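Local structure of lipoate-protein ligase, putative (Streptococcus pneumoniae, 1VQZ) at residues A[160-168]-A[193-204]. The protein probably belongs to the lipoate-protein ligase family, pairing a lipoyl ligase A/B domain, related in fold to class II tRNA synthetases, with a smaller C-terminal domain. Sequence-based numbering, arbitrary orientation. Where two conformers were deposited one is given.
Sequences CLLFDVDLS and VTNIINELPKKI. With EDO (1,2-ethanediol), chain R.
Phe163 turns CG opposite the backbone N (chi1 -173°), which carries its ring along the loop 193-204, while Asn195, its CG beside the backbone N, sends its amide back to Val165. The contact lies in the lipoyl ligase A/B domain, where the end of strand 154-162 of the large mixed sheet meets the loop that leads to helix 206-220. Two nearly straight backbone bonds fix the loop's course: Ile196 N gives to Leu162 O at 2.8 Å, and Ile197 N to Phe163 O at 3.0 Å. Asparagine suits its place because one amide can both accept and donate. Val165 N reaches Asn195 OD1 from above the carbonyl plane at 2.9 Å, whereas Asn195 ND2 approaches a lone pair of Val165 O at 3.0 Å, so one amide engages both the backbone N-H and C=O of Val165 through somewhat bent bonds (148° and 136°), which set its rotation. Phenylalanine supplies a broad apolar surface. The branched side chains of Ile196 and Ile197, which need no polar partner, each run at about a right angle to that of Phe163, Ile196 CB lying 3.8 Å from Phe163 CD2, and Leu200 CD1 approaches near CZ; Val206 of helix 206-220 also touches this buried ring. Leu167 and Val193, whose methyls suit apolar packing, meet tip to tip, Leu167 CD1 3.7 Å from Val193 CG2. Beyond the contact, Glu199 pairs with Lys141 and binds 1,2-ethanediol. At the far end of the aromatic ring, Ile204 O sits in the ring plane, 3.1 Å from Phe163 CZ.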
loop_
_atom_site.group_PDB
_atom_site.type_symbol
_atom_site.label_atom_id
_atom_site.label_comp_id
_atom_site.label_asym_id
_atom_site.label_seq_id
_atom_site.Cartn_x
_atom_site.Cartn_y
_atom_site.Cartn_z
ATOM N N CYS A 160 -0.233 7.189 4.778
ATOM C CA CYS A 160 0.153 7.435 6.182
ATOM C C CYS A 160 0.605 8.896 6.360
ATOM O O CYS A 160 1.431 9.407 5.597
ATOM C CB CYS A 160 1.365 6.530 6.548
ATOM S SG CYS A 160 0.990 4.781 6.420
ATOM N N LEU A 161 0.086 9.551 7.381
ATOM C CA LEU A 161 0.595 10.846 7.820
ATOM C C LEU A 161 1.392 10.600 9.106
ATOM O O LEU A 161 0.865 10.043 10.076
ATOM C CB LEU A 161 -0.576 11.780 8.095
ATOM C CG LEU A 161 -1.318 12.260 6.845
ATOM C CD1 LEU A 161 -2.786 12.518 7.126
ATOM C CD2 LEU A 161 -0.671 13.535 6.311
ATOM N N LEU A 162 2.674 10.963 9.087
ATOM C CA LEU A 162 3.573 10.734 10.232
ATOM C C LEU A 162 3.375 11.874 11.200
ATOM O O LEU A 162 3.844 12.971 10.965
ATOM C CB LEU A 162 5.053 10.653 9.823
ATOM C CG LEU A 162 5.402 9.687 8.673
ATOM C CD1 LEU A 162 6.913 9.748 8.341
ATOM C CD2 LEU A 162 4.964 8.291 9.001
ATOM N N PHE A 163 2.643 11.585 12.286
ATOM C CA PHE A 163 2.390 12.565 13.272
ATOM C C PHE A 163 3.408 12.498 14.403
ATOM O O PHE A 163 4.030 13.519 14.723
ATOM C CB PHE A 163 0.937 12.541 13.738
ATOM C CG PHE A 163 0.609 13.683 14.652
ATOM C CD1 PHE A 163 0.815 13.568 16.025
ATOM C CD2 PHE A 163 0.146 14.878 14.127
ATOM C CE1 PHE A 163 0.574 14.672 16.844
ATOM C CE2 PHE A 163 -0.087 15.965 14.927
ATOM C CZ PHE A 163 0.131 15.865 16.275
ATOM N N ASP A 164 3.601 11.326 14.989
ATOM C CA ASP A 164 4.684 11.133 15.974
ATOM C C ASP A 164 5.081 9.666 16.061
ATOM O O ASP A 164 5.147 9.064 17.134
ATOM C CB ASP A 164 4.282 11.668 17.366
ATOM C CG ASP A 164 5.480 11.809 18.348
ATOM O OD1 ASP A 164 6.676 11.721 17.952
ATOM O OD2 ASP A 164 5.202 12.097 19.550
ATOM N N VAL A 165 5.313 9.085 14.901
ATOM C CA VAL A 165 5.620 7.695 14.792
ATOM C C VAL A 165 7.024 7.457 15.357
ATOM O O VAL A 165 7.937 8.291 15.180
ATOM C CB VAL A 165 5.531 7.253 13.305
ATOM C CG1 VAL A 165 5.786 5.727 13.156
ATOM C CG2 VAL A 165 4.170 7.643 12.743
ATOM N N ASP A 166 7.228 6.321 15.997
ATOM C CA ASP A 166 8.594 5.892 16.342
ATOM C C ASP A 166 9.262 5.388 15.068
ATOM O O ASP A 166 8.954 4.308 14.563
ATOM C CB ASP A 166 8.533 4.848 17.444
ATOM C CG ASP A 166 9.899 4.469 17.992
ATOM O OD1 ASP A 166 10.954 4.889 17.442
ATOM O OD2 ASP A 166 9.891 3.706 18.980
ATOM N N LEU A 167 10.174 6.197 14.529
ATOM C CA LEU A 167 10.815 5.897 13.250
ATOM C C LEU A 167 11.954 4.873 13.404
ATOM O O LEU A 167 12.580 4.526 12.411
ATOM C CB LEU A 167 11.372 7.179 12.604
ATOM C CG LEU A 167 10.393 8.335 12.377
ATOM C CD1 LEU A 167 11.147 9.606 11.860
ATOM C CD2 LEU A 167 9.260 7.933 11.474
ATOM N N SER A 168 12.233 4.416 14.636
ATOM C CA SER A 168 13.333 3.483 14.882
ATOM C C SER A 168 12.937 2.004 14.817
ATOM O O SER A 168 13.805 1.128 14.813
ATOM C CB SER A 168 13.980 3.769 16.246
ATOM O OG SER A 168 13.170 3.272 17.305
ATOM N N VAL A 193 12.692 12.185 6.063
ATOM C CA VAL A 193 11.339 12.265 6.678
ATOM C C VAL A 193 11.258 13.053 8.003
ATOM O O VAL A 193 12.246 13.189 8.733
ATOM C CB VAL A 193 10.731 10.878 6.927
ATOM C CG1 VAL A 193 10.958 9.970 5.700
ATOM C CG2 VAL A 193 11.313 10.218 8.168
ATOM N N THR A 194 10.065 13.567 8.307
ATOM C CA THR A 194 9.792 14.170 9.601
ATOM C C THR A 194 8.376 13.824 10.106
ATOM O O THR A 194 7.494 13.455 9.324
ATOM C CB THR A 194 9.914 15.686 9.531
ATOM O OG1 THR A 194 9.661 16.251 10.828
ATOM C CG2 THR A 194 8.904 16.249 8.475
ATOM N N ASN A 195 8.203 13.938 11.425
ATOM C CA ASN A 195 6.925 13.832 12.080
ATOM C C ASN A 195 6.330 15.225 12.238
ATOM O O ASN A 195 7.034 16.206 12.536
ATOM C CB ASN A 195 7.099 13.140 13.447
ATOM C CG ASN A 195 7.078 11.625 13.348
ATOM O OD1 ASN A 195 6.094 11.052 12.931
ATOM N ND2 ASN A 195 8.166 10.972 13.749
ATOM N N ILE A 196 5.036 15.325 11.994
ATOM C CA ILE A 196 4.325 16.592 12.125
ATOM C C ILE A 196 4.596 17.221 13.490
ATOM O O ILE A 196 4.908 18.427 13.564
ATOM C CB ILE A 196 2.792 16.434 11.835
ATOM C CG1 ILE A 196 2.588 16.055 10.357
ATOM C CG2 ILE A 196 2.034 17.761 12.184
ATOM C CD1 ILE A 196 1.288 15.402 10.006
ATOM N N ILE A 197 4.524 16.426 14.566
ATOM C CA ILE A 197 4.625 16.992 15.935
ATOM C C ILE A 197 5.911 17.834 16.141
ATOM O O ILE A 197 5.932 18.820 16.873
ATOM C CB ILE A 197 4.527 15.872 17.026
ATOM C CG1 ILE A 197 4.069 16.450 18.369
ATOM C CG2 ILE A 197 5.859 15.135 17.183
ATOM C CD1 ILE A 197 3.790 15.407 19.414
ATOM N N ASN A 198 6.961 17.467 15.431
ATOM C CA ASN A 198 8.221 18.151 15.508
ATOM C C ASN A 198 8.245 19.454 14.760
ATOM O O ASN A 198 9.138 20.234 14.944
ATOM C CB ASN A 198 9.322 17.236 14.985
ATOM C CG ASN A 198 9.517 16.017 15.878
ATOM O OD1 ASN A 198 9.346 16.103 17.117
ATOM N ND2 ASN A 198 9.897 14.887 15.275
ATOM N N GLU A 199 7.272 19.683 13.895
ATOM C CA GLU A 199 7.249 20.891 13.086
ATOM C C GLU A 199 6.235 21.918 13.646
ATOM O O GLU A 199 6.297 23.107 13.320
ATOM C CB GLU A 199 6.900 20.510 11.651
ATOM C CG GLU A 199 7.794 19.459 11.037
ATOM C CD GLU A 199 9.241 19.887 10.902
ATOM O OE1 GLU A 199 9.526 21.087 11.089
ATOM O OE2 GLU A 199 10.086 19.011 10.587
ATOM N N LEU A 200 5.293 21.420 14.454
ATOM C CA LEU A 200 4.271 22.249 15.072
ATOM C C LEU A 200 4.856 23.181 16.129
ATOM O O LEU A 200 5.460 22.715 17.086
ATOM C CB LEU A 200 3.218 21.381 15.752
ATOM C CG LEU A 200 2.306 20.566 14.862
ATOM C CD1 LEU A 200 1.536 19.573 15.718
ATOM C CD2 LEU A 200 1.343 21.467 14.115
ATOM N N PRO A 201 4.624 24.497 15.988
ATOM C CA PRO A 201 4.948 25.429 17.073
ATOM C C PRO A 201 4.214 25.145 18.416
ATOM O O PRO A 201 4.794 25.348 19.481
ATOM C CB PRO A 201 4.540 26.793 16.501
ATOM C CG PRO A 201 4.281 26.605 15.057
ATOM C CD PRO A 201 4.042 25.179 14.809
ATOM N N LYS A 202 2.957 24.714 18.357
ATOM C CA LYS A 202 2.221 24.274 19.553
ATOM C C LYS A 202 1.826 22.783 19.453
ATOM O O LYS A 202 1.358 22.305 18.402
ATOM C CB LYS A 202 0.980 25.132 19.762
ATOM N N LYS A 203 1.999 22.065 20.564
ATOM C CA LYS A 203 1.754 20.648 20.595
ATOM C C LYS A 203 0.273 20.326 20.649
ATOM O O LYS A 203 -0.442 20.875 21.435
ATOM C CB LYS A 203 2.451 19.989 21.793
ATOM N N ILE A 204 -0.151 19.398 19.800
ATOM C CA ILE A 204 -1.455 18.777 19.889
ATOM C C ILE A 204 -1.310 17.300 19.637
ATOM O O ILE A 204 -0.244 16.847 19.184
ATOM C CB ILE A 204 -2.436 19.371 18.875
ATOM C CG1 ILE A 204 -1.924 19.151 17.443
ATOM C CG2 ILE A 204 -2.659 20.870 19.194
ATOM C CD1 ILE A 204 -2.944 19.578 16.367
HETATM C C1 EDO R . 12.970 20.352 13.225
HETATM O O1 EDO R . 12.375 19.106 12.827
HETATM C C2 EDO R . 12.240 21.553 12.605
HETATM O O2 EDO R . 12.389 21.599 11.174
#